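PDB 4ESB: transcriptional regulator, PadR family from Bacillus cereus, which probably binds operator DNA as a winged helix-turn-helix dimer and regulates transcription of target genes. Local coordinates for residues G8-C13 and H35-V40. Sequence-based numbering, arbitrary orientation.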
loop_
_atom_site.group_PDB
_atom_site.type_symbol
_atom_site.label_atom_id
_atom_site.label_comp_id
_atom_site.label_asym_id
_atom_site.label_seq_id
_atom_site.Cartn_x
_atom_site.Cartn_y
_atom_site.Cartn_z
ATOM N N GLY A 8 5.542 -0.281 2.675
ATOM C CA GLY A 8 5.319 -0.049 1.261
ATOM C C GLY A 8 5.333 1.432 0.932
ATOM O O GLY A 8 5.927 1.859 -0.060
ATOM N N VAL A 9 4.690 2.220 1.789
ATOM C CA VAL A 9 4.489 3.642 1.539
ATOM C C VAL A 9 5.460 4.534 2.313
ATOM O O VAL A 9 5.362 5.759 2.255
ATOM C CB VAL A 9 3.061 4.061 1.937
ATOM C CG1 VAL A 9 2.033 3.232 1.182
ATOM C CG2 VAL A 9 2.870 3.917 3.442
ATOM N N LEU A 10 6.395 3.925 3.032
ATOM C CA LEU A 10 7.282 4.673 3.918
ATOM C C LEU A 10 8.306 5.495 3.138
ATOM O O LEU A 10 8.607 6.632 3.505
ATOM C CB LEU A 10 7.987 3.721 4.886
ATOM C CG LEU A 10 8.965 4.330 5.892
ATOM C CD1 LEU A 10 8.268 5.299 6.837
ATOM C CD2 LEU A 10 9.645 3.221 6.673
ATOM N N GLU A 11 8.840 4.920 2.067
ATOM C CA GLU A 11 9.794 5.626 1.219
ATOM C C GLU A 11 9.162 6.888 0.641
ATOM O O GLU A 11 9.795 7.941 0.584
ATOM C CB GLU A 11 10.281 4.711 0.091
ATOM C CG GLU A 11 11.263 5.366 -0.869
ATOM C CD GLU A 11 12.102 4.355 -1.629
ATOM O OE1 GLU A 11 11.967 3.145 -1.357
ATOM O OE2 GLU A 11 12.899 4.771 -2.497
ATOM N N GLY A 12 7.906 6.776 0.224
ATOM C CA GLY A 12 7.187 7.898 -0.355
ATOM C C GLY A 12 6.895 8.998 0.646
ATOM O O GLY A 12 6.962 10.182 0.320
ATOM N N CYS A 13 6.570 8.610 1.874
ATOM C CA CYS A 13 6.255 9.581 2.917
ATOM C C CYS A 13 7.524 10.274 3.398
ATOM O O CYS A 13 7.499 11.436 3.794
ATOM C CB CYS A 13 5.544 8.900 4.085
ATOM S SG CYS A 13 3.869 8.345 3.681
ATOM N N HIS A 35 3.385 11.513 13.097
ATOM C CA HIS A 35 2.379 11.457 12.039
ATOM C C HIS A 35 1.812 10.048 11.882
ATOM O O HIS A 35 1.051 9.783 10.953
ATOM C CB HIS A 35 2.939 11.969 10.708
ATOM C CG HIS A 35 2.967 13.463 10.606
ATOM N ND1 HIS A 35 1.938 14.191 10.049
ATOM C CD2 HIS A 35 3.897 14.365 11.000
ATOM C CE1 HIS A 35 2.236 15.477 10.098
ATOM N NE2 HIS A 35 3.416 15.611 10.671
ATOM N N GLY A 36 2.194 9.149 12.789
ATOM C CA GLY A 36 1.538 7.858 12.911
ATOM C C GLY A 36 2.354 6.628 12.546
ATOM O O GLY A 36 1.847 5.511 12.637
ATOM N N PHE A 37 3.603 6.811 12.133
ATOM C CA PHE A 37 4.487 5.671 11.894
ATOM C C PHE A 37 5.176 5.308 13.204
ATOM O O PHE A 37 6.371 5.544 13.376
ATOM C CB PHE A 37 5.535 5.993 10.828
ATOM C CG PHE A 37 4.966 6.217 9.456
ATOM C CD1 PHE A 37 4.416 7.441 9.106
ATOM C CD2 PHE A 37 4.994 5.206 8.510
ATOM C CE1 PHE A 37 3.897 7.649 7.840
ATOM C CE2 PHE A 37 4.477 5.408 7.241
ATOM C CZ PHE A 37 3.929 6.630 6.906
ATOM N N THR A 38 4.415 4.726 14.122
ATOM C CA THR A 38 4.875 4.538 15.497
ATOM C C THR A 38 6.028 3.545 15.640
ATOM O O THR A 38 6.741 3.561 16.641
ATOM C CB THR A 38 3.717 4.082 16.408
ATOM O OG1 THR A 38 3.130 2.885 15.882
ATOM C CG2 THR A 38 2.652 5.168 16.502
ATOM N N PHE A 39 6.214 2.684 14.646
ATOM C CA PHE A 39 7.230 1.639 14.741
ATOM C C PHE A 39 8.611 2.097 14.277
ATOM O O PHE A 39 9.604 1.423 14.550
ATOM C CB PHE A 39 6.814 0.415 13.924
ATOM C CG PHE A 39 7.118 0.538 12.461
ATOM C CD1 PHE A 39 8.329 0.095 11.952
ATOM C CD2 PHE A 39 6.195 1.101 11.593
ATOM C CE1 PHE A 39 8.614 0.209 10.603
ATOM C CE2 PHE A 39 6.473 1.217 10.245
ATOM C CZ PHE A 39 7.684 0.771 9.748
ATOM N N VAL A 40 8.688 3.225 13.575
ATOM C CA VAL A 40 9.964 3.642 12.998
ATOM C C VAL A 40 10.915 4.207 14.049
ATOM O O VAL A 40 10.497 4.827 15.027
ATOM C CB VAL A 40 9.805 4.681 11.857
ATOM C CG1 VAL A 40 8.788 4.204 10.835
ATOM C CG2 VAL A 40 9.431 6.053 12.403
#
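Phe37 reaches from the loop after helix 25-34 toward Val9 and the first turn of helix 10-20, where Leu10 and Cys13 also meet its ring. Its CB leaves the loop with CG beside the backbone N and anti to the carbonyl carbon (chi1 -66°), which aims the ring at the helix. Along one flank, Phe37 CD2 lies 3.7 Å from Leu10 CD1, and Phe37 CE2 lies 3.8 Å from that same methyl. Phe37 CE2 also has Val9 CG2 at 4.4 Å, near the ring plane and thus at the edge. At the tip, Phe37 CZ meets Cys13 SG at 3.7 Å, a sulfur-aromatic contact whose sulfur stands obliquely, 72° off the ring normal. In this winged helix-turn-helix fold the loop joins helix 25-34 to helix 42-54: Gly36, with positive phi, closes the first as the C-prime residue of a Schellman motif, and Phe37 to Val40 form a type I turn. That turn brings Val40 alongside Leu10, Val40 CG1 to Leu10 CD1 at 4.2 Å, while the same CG1 sits 3.7 Å above the centre of the Phe39 ring plane. Leu32 touches Leu10, Phe37 and Val40; on the second subunit, Val98 packs on Val9, Thr97 on Phe37 and Leu101 on Cys13.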